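Local coordinates for TPR repeat-containing protein (Cytophaga hutchinsonii, PDB 3U4T) that is of unknown function but, as a tetratricopeptide-repeat protein, probably serves as a helical scaffold for binding other proteins, at residues 140-150 against 161-172. The protein carries 1 engineered substitution. Residues are numbered along the deposited sequence; the frame is centred on the assembly and turned at random.
Sequences TDPKVFYELGQ and ADSSFVKVLELK
Phe145 fits as a knob into a hole of helix 158-171 formed by Ser164, Lys167, Val168 and Leu171. Lys167 CB lies over one face of the Phe145 ring, 4.0 Å from its centroid, in a CH-pi contact. The Leu171 side chain crosses that of Phe145 at about a right angle, its CD1 3.7 Å from Phe145 CD1. Ser164 OG comes in at the ring edge but is bonded to the backbone. It donates to Phe145 O at 2.6 Å, in the carbonyl plane and on a lone pair. Gly149 N also donates to Phe145 O within the helix, so two bonds grip this carbonyl. With chi1 at 177°, OG stands opposite the serine's own N and is turned to the Phe145 carbonyl, tying the helices together in a buried place.

Gly149 marks the close approach of the backbones, with its CA 4.1 Å from that of Ala161. Because Gly149 has no side chain, the ring of Phe165 can lie against its backbone, CZ being 3.4 Å from Gly149 C. Val168 CG2 packs on the backbone at Tyr146, 3.5 Å from its N, and touches CB of both Phe145 and Tyr146. At the other end Pro142 rests on Leu171 and Lys172, the latter through CG atoms of both residues. Asp141 is the N-cap of helix 142-154, through a weak bond from Lys143 N to its OD1. While Lys167 CB stays on the Phe145 ring, the bend at chi2 (-70°) helps carry NZ away to a salt bridge with Glu170 OE1.

Segments 142-150 and 161-171 run nearly antiparallel at 160°, their axes 8.0 Å apart. This is the helix A-helix B hairpin of a tetratricopeptide repeat. Trp181 of helix 176-189 meets the rings of Tyr146 and Phe165. Glu147 and Gln150 touch helix 109-120.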
ATOM      1  N   THR A 140       8.061   3.762  13.024  1.00 42.31           N
ATOM      2  CA  THR A 140       7.506   2.487  13.441  1.00 44.16           C
ATOM      3  C   THR A 140       6.488   1.905  12.483  1.00 45.96           C
ATOM      4  O   THR A 140       6.134   0.735  12.605  1.00 50.92           O
ATOM      5  CB  THR A 140       6.829   2.609  14.814  1.00 46.71           C
ATOM      6  OG1 THR A 140       5.756   3.564  14.746  1.00 37.13           O
ATOM      7  CG2 THR A 140       7.835   3.048  15.857  1.00 45.07           C
ATOM      8  N   ASP A 141       6.007   2.707  11.538  1.00 43.33           N
ATOM      9  CA  ASP A 141       5.011   2.213  10.591  1.00 45.57           C
ATOM     10  C   ASP A 141       5.635   1.185   9.651  1.00 51.27           C
ATOM     11  O   ASP A 141       6.437   1.525   8.782  1.00 48.11           O
ATOM     12  CB  ASP A 141       4.419   3.373   9.786  1.00 40.87           C
ATOM     13  CG  ASP A 141       3.196   2.964   8.991  1.00 42.15           C
ATOM     14  OD1 ASP A 141       2.848   1.759   9.011  1.00 45.01           O
ATOM     15  OD2 ASP A 141       2.586   3.846   8.346  1.00 47.88           O
ATOM     16  N   PRO A 142       5.276  -0.095   9.822  1.00 52.28           N
ATOM     17  CA  PRO A 142       5.786  -1.195   9.002  1.00 44.15           C
ATOM     18  C   PRO A 142       5.639  -0.923   7.511  1.00 48.47           C
ATOM     19  O   PRO A 142       6.580  -1.121   6.738  1.00 51.44           O
ATOM     20  CB  PRO A 142       4.930  -2.381   9.447  1.00 46.84           C
ATOM     21  CG  PRO A 142       4.631  -2.054  10.866  1.00 54.54           C
ATOM     22  CD  PRO A 142       4.281  -0.593  10.785  1.00 52.80           C
ATOM     23  N   LYS A 143       4.442  -0.482   7.120  1.00 47.26           N
ATOM     24  CA  LYS A 143       4.128  -0.181   5.729  1.00 41.99           C
ATOM     25  C   LYS A 143       5.214   0.696   5.130  1.00 41.38           C
ATOM     26  O   LYS A 143       5.645   0.473   4.002  1.00 45.70           O
ATOM     27  CB  LYS A 143       2.770   0.518   5.645  1.00 47.85           C
ATOM     28  CG  LYS A 143       2.343   0.946   4.249  1.00 51.93           C
ATOM     29  CD  LYS A 143       1.008   1.696   4.299  1.00 63.33           C
ATOM     30  CE  LYS A 143      -0.174   0.763   4.568  1.00 70.70           C
ATOM     31  NZ  LYS A 143      -0.885   0.362   3.312  1.00 67.31           N
ATOM     32  N   VAL A 144       5.663   1.693   5.884  1.00 33.03           N
ATOM     33  CA  VAL A 144       6.723   2.557   5.397  1.00 34.20           C
ATOM     34  C   VAL A 144       7.894   1.691   4.940  1.00 32.04           C
ATOM     35  O   VAL A 144       8.443   1.884   3.855  1.00 37.70           O
ATOM     36  CB  VAL A 144       7.231   3.505   6.495  1.00 36.59           C
ATOM     37  CG1 VAL A 144       8.510   4.189   6.047  1.00 33.09           C
ATOM     38  CG2 VAL A 144       6.168   4.534   6.808  1.00 41.37           C
ATOM     39  N   PHE A 145       8.275   0.728   5.771  1.00 32.86           N
ATOM     40  CA  PHE A 145       9.390  -0.141   5.428  1.00 42.64           C
ATOM     41  C   PHE A 145       9.048  -1.197   4.375  1.00 41.43           C
ATOM     42  O   PHE A 145       9.929  -1.652   3.639  1.00 42.87           O
ATOM     43  CB  PHE A 145       9.938  -0.805   6.686  1.00 36.25           C
ATOM     44  CG  PHE A 145      10.654   0.141   7.605  1.00 41.90           C
ATOM     45  CD1 PHE A 145      10.168   0.393   8.885  1.00 40.30           C
ATOM     46  CD2 PHE A 145      11.831   0.754   7.203  1.00 37.04           C
ATOM     47  CE1 PHE A 145      10.844   1.232   9.751  1.00 35.86           C
ATOM     48  CE2 PHE A 145      12.518   1.597   8.061  1.00 41.87           C
ATOM     49  CZ  PHE A 145      12.022   1.837   9.340  1.00 35.34           C
ATOM     50  N   TYR A 146       7.775  -1.576   4.300  1.00 28.37           N
ATOM     51  CA  TYR A 146       7.321  -2.570   3.330  1.00 31.25           C
ATOM     52  C   TYR A 146       7.335  -1.986   1.907  1.00 31.06           C
ATOM     53  O   TYR A 146       7.806  -2.624   0.952  1.00 29.54           O
ATOM     54  CB  TYR A 146       5.907  -3.025   3.683  1.00 30.65           C
ATOM     55  CG  TYR A 146       5.301  -3.994   2.691  1.00 29.48           C
ATOM     56  CD1 TYR A 146       4.006  -3.810   2.210  1.00 36.74           C
ATOM     57  CD2 TYR A 146       6.014  -5.107   2.248  1.00 31.15           C
ATOM     58  CE1 TYR A 146       3.435  -4.710   1.308  1.00 45.62           C
ATOM     59  CE2 TYR A 146       5.448  -6.013   1.349  1.00 43.02           C
ATOM     60  CZ  TYR A 146       4.162  -5.806   0.882  1.00 50.01           C
ATOM     61  OH  TYR A 146       3.609  -6.696  -0.010  1.00 62.31           O
ATOM     62  N   GLU A 147       6.814  -0.768   1.782  1.00 34.95           N
ATOM     63  CA  GLU A 147       6.761  -0.074   0.505  1.00 37.89           C
ATOM     64  C   GLU A 147       8.126   0.425   0.075  1.00 36.65           C
ATOM     65  O   GLU A 147       8.401   0.548  -1.117  1.00 30.95           O
ATOM     66  CB  GLU A 147       5.768   1.087   0.578  1.00 27.51           C
ATOM     67  CG  GLU A 147       4.348   0.662   0.224  1.00 36.02           C
ATOM     68  CD  GLU A 147       3.301   1.596   0.775  1.00 51.93           C
ATOM     69  OE1 GLU A 147       3.676   2.675   1.289  1.00 51.01           O
ATOM     70  OE2 GLU A 147       2.101   1.250   0.690  1.00 50.19           O
ATOM     71  N   LEU A 148       8.988   0.708   1.044  1.00 23.81           N
ATOM     72  CA  LEU A 148      10.315   1.176   0.718  1.00 26.33           C
ATOM     73  C   LEU A 148      11.124  -0.008   0.213  1.00 35.05           C
ATOM     74  O   LEU A 148      11.857   0.111  -0.773  1.00 32.00           O
ATOM     75  CB  LEU A 148      10.971   1.814   1.946  1.00 24.09           C
ATOM     76  CG  LEU A 148      12.416   2.315   1.796  1.00 33.71           C
ATOM     77  CD1 LEU A 148      12.580   3.202   0.566  1.00 25.73           C
ATOM     78  CD2 LEU A 148      12.790   3.069   3.056  1.00 33.60           C
ATOM     79  N   GLY A 149      10.970  -1.160   0.865  1.00 41.85           N
ATOM     80  CA  GLY A 149      11.698  -2.352   0.446  1.00 31.72           C
ATOM     81  C   GLY A 149      11.354  -2.760  -0.980  1.00 29.75           C
ATOM     82  O   GLY A 149      12.225  -3.176  -1.768  1.00 16.97           O
ATOM     83  N   GLN A 150      10.074  -2.639  -1.314  1.00 33.21           N
ATOM     84  CA  GLN A 150       9.615  -2.971  -2.643  1.00 28.76           C
ATOM     85  C   GLN A 150      10.243  -2.010  -3.641  1.00 41.53           C
ATOM     86  O   GLN A 150      10.625  -2.410  -4.744  1.00 41.66           O
ATOM     87  CB  GLN A 150       8.098  -2.869  -2.723  1.00 21.74           C
ATOM     88  CG  GLN A 150       7.368  -3.914  -1.905  1.00 33.03           C
ATOM     89  CD  GLN A 150       5.877  -3.796  -2.067  1.00 32.84           C
ATOM     90  OE1 GLN A 150       5.259  -2.868  -1.560  1.00 43.22           O
ATOM     91  NE2 GLN A 150       5.289  -4.725  -2.803  1.00 24.47           N
ATOM     92  N   ALA A 161      16.706  -3.905  -0.066  1.00 35.96           N
ATOM     93  CA  ALA A 161      15.314  -4.329   0.040  1.00 38.00           C
ATOM     94  C   ALA A 161      15.218  -5.310   1.207  1.00 35.54           C
ATOM     95  O   ALA A 161      14.256  -5.272   1.981  1.00 29.71           O
ATOM     96  CB  ALA A 161      14.851  -5.022  -1.253  1.00 32.32           C
ATOM     97  N   ASP A 162      16.226  -6.173   1.340  1.00 33.12           N
ATOM     98  CA  ASP A 162      16.253  -7.181   2.399  1.00 35.67           C
ATOM     99  C   ASP A 162      16.266  -6.547   3.779  1.00 27.18           C
ATOM    100  O   ASP A 162      15.451  -6.889   4.630  1.00 28.30           O
ATOM    101  CB  ASP A 162      17.484  -8.094   2.227  1.00 34.84           C
ATOM    102  CG  ASP A 162      17.318  -9.464   2.906  1.00 38.67           C
ATOM    103  OD1 ASP A 162      16.168  -9.917   3.084  1.00 40.12           O
ATOM    104  OD2 ASP A 162      18.346 -10.098   3.240  1.00 37.34           O
ATOM    105  N   SER A 163      17.191  -5.618   3.995  1.00 38.70           N
ATOM    106  CA  SER A 163      17.313  -4.941   5.289  1.00 44.71           C
ATOM    107  C   SER A 163      16.009  -4.254   5.644  1.00 33.38           C
ATOM    108  O   SER A 163      15.573  -4.265   6.800  1.00 38.79           O
ATOM    109  CB  SER A 163      18.429  -3.898   5.246  1.00 53.32           C
ATOM    110  OG  SER A 163      19.653  -4.496   4.861  1.00 59.47           O
ATOM    111  N   SER A 164      15.393  -3.648   4.637  1.00 32.65           N
ATOM    112  CA  SER A 164      14.138  -2.946   4.836  1.00 33.97           C
ATOM    113  C   SER A 164      13.044  -3.957   5.164  1.00 45.17           C
ATOM    114  O   SER A 164      12.111  -3.651   5.904  1.00 50.82           O
ATOM    115  CB  SER A 164      13.793  -2.143   3.576  1.00 37.04           C
ATOM    116  OG  SER A 164      12.536  -1.504   3.700  1.00 52.50           O
ATOM    117  N   PHE A 165      13.145  -5.163   4.614  1.00 37.68           N
ATOM    118  CA  PHE A 165      12.143  -6.180   4.913  1.00 36.83           C
ATOM    119  C   PHE A 165      12.425  -6.756   6.300  1.00 40.14           C
ATOM    120  O   PHE A 165      11.509  -7.179   7.006  1.00 32.10           O
ATOM    121  CB  PHE A 165      12.144  -7.288   3.851  1.00 38.03           C
ATOM    122  CG  PHE A 165      11.661  -6.832   2.504  1.00 35.91           C
ATOM    123  CD1 PHE A 165      10.488  -6.074   2.387  1.00 27.38           C
ATOM    124  CD2 PHE A 165      12.382  -7.138   1.350  1.00 29.67           C
ATOM    125  CE1 PHE A 165      10.048  -5.634   1.132  1.00 27.41           C
ATOM    126  CE2 PHE A 165      11.950  -6.704   0.101  1.00 36.56           C
ATOM    127  CZ  PHE A 165      10.787  -5.950  -0.008  1.00 36.63           C
ATOM    128  N   VAL A 166      13.702  -6.774   6.685  1.00 34.36           N
ATOM    129  CA  VAL A 166      14.083  -7.251   8.010  1.00 35.40           C
ATOM    130  C   VAL A 166      13.418  -6.332   9.030  1.00 32.40           C
ATOM    131  O   VAL A 166      13.070  -6.756  10.124  1.00 43.04           O
ATOM    132  CB  VAL A 166      15.606  -7.184   8.237  1.00 48.89           C
ATOM    133  CG1 VAL A 166      15.908  -7.299   9.718  1.00 51.19           C
ATOM    134  CG2 VAL A 166      16.295  -8.301   7.480  1.00 47.35           C
ATOM    135  N   LYS A 167      13.257  -5.064   8.661  1.00 32.52           N
ATOM    136  CA  LYS A 167      12.623  -4.082   9.535  1.00 39.78           C
ATOM    137  C   LYS A 167      11.139  -4.339   9.681  1.00 32.76           C
ATOM    138  O   LYS A 167      10.573  -4.118  10.758  1.00 45.99           O
ATOM    139  CB  LYS A 167      12.821  -2.662   8.999  1.00 36.19           C
ATOM    140  CG  LYS A 167      14.118  -2.001   9.403  1.00 41.95           C
ATOM    141  CD  LYS A 167      14.110  -1.660  10.886  1.00 50.27           C
ATOM    142  CE  LYS A 167      15.342  -0.854  11.257  1.00 65.19           C
ATOM    143  NZ  LYS A 167      15.301  -0.402  12.668  1.00 69.21           N
ATOM    144  N   VAL A 168      10.493  -4.780   8.602  1.00 26.65           N
ATOM    145  CA  VAL A 168       9.062  -5.067   8.676  1.00 23.99           C
ATOM    146  C   VAL A 168       8.878  -6.202   9.685  1.00 38.52           C
ATOM    147  O   VAL A 168       7.977  -6.182  10.518  1.00 42.23           O
ATOM    148  CB  VAL A 168       8.498  -5.491   7.306  1.00 37.70           C
ATOM    149  CG1 VAL A 168       7.030  -5.894   7.436  1.00 34.61           C
ATOM    150  CG2 VAL A 168       8.625  -4.339   6.323  1.00 38.87           C
ATOM    151  N   LEU A 169       9.761  -7.187   9.609  1.00 44.82           N
ATOM    152  CA  LEU A 169       9.718  -8.319  10.523  1.00 48.64           C
ATOM    153  C   LEU A 169       9.969  -7.892  11.961  1.00 47.54           C
ATOM    154  O   LEU A 169       9.261  -8.321  12.863  1.00 61.19           O
ATOM    155  CB  LEU A 169      10.748  -9.376  10.108  1.00 45.39           C
ATOM    156  CG  LEU A 169      10.286 -10.203   8.909  1.00 45.68           C
ATOM    157  CD1 LEU A 169      11.441 -11.038   8.390  1.00 44.27           C
ATOM    158  CD2 LEU A 169       9.096 -11.069   9.319  1.00 42.69           C
ATOM    159  N   GLU A 170      10.974  -7.048  12.170  1.00 53.43           N
ATOM    160  CA  GLU A 170      11.292  -6.584  13.513  1.00 50.17           C
ATOM    161  C   GLU A 170      10.084  -5.960  14.190  1.00 46.00           C
ATOM    162  O   GLU A 170       9.819  -6.215  15.359  1.00 52.38           O
ATOM    163  CB  GLU A 170      12.406  -5.547  13.479  1.00 55.98           C
ATOM    164  CG  GLU A 170      13.745  -6.041  12.985  1.00 62.31           C
ATOM    165  CD  GLU A 170      14.827  -4.986  13.146  1.00 69.06           C
ATOM    166  OE1 GLU A 170      14.478  -3.800  13.343  1.00 66.57           O
ATOM    167  OE2 GLU A 170      16.022  -5.342  13.069  1.00 70.89           O
ATOM    168  N   LEU A 171       9.356  -5.136  13.449  1.00 46.56           N
ATOM    169  CA  LEU A 171       8.185  -4.444  13.972  1.00 33.14           C
ATOM    170  C   LEU A 171       6.967  -5.349  14.130  1.00 44.15           C
ATOM    171  O   LEU A 171       6.167  -5.170  15.046  1.00 46.22           O
ATOM    172  CB  LEU A 171       7.844  -3.272  13.050  1.00 34.24           C
ATOM    173  CG  LEU A 171       9.005  -2.351  12.661  1.00 39.39           C
ATOM    174  CD1 LEU A 171       8.493  -1.295  11.699  1.00 30.03           C
ATOM    175  CD2 LEU A 171       9.602  -1.689  13.903  1.00 47.67           C
ATOM    176  N   LYS A 172       6.796  -6.291  13.211  1.00 53.08           N
ATOM    177  CA  LYS A 172       5.681  -7.236  13.293  1.00 53.99           C
ATOM    178  C   LYS A 172       6.266  -8.631  13.058  1.00 58.34           C
ATOM    179  O   LYS A 172       6.258  -9.123  11.931  1.00 62.07           O
ATOM    180  CB  LYS A 172       4.599  -6.934  12.246  1.00 42.71           C
ATOM    181  CG  LYS A 172       3.903  -5.593  12.422  1.00 55.86           C
ATOM    182  CD  LYS A 172       3.202  -5.463  13.764  1.00 56.77           C
ATOM    183  CE  LYS A 172       2.435  -4.145  13.864  1.00 53.43           C
ATOM    184  NZ  LYS A 172       1.413  -4.003  12.786  1.00 60.24           N
TER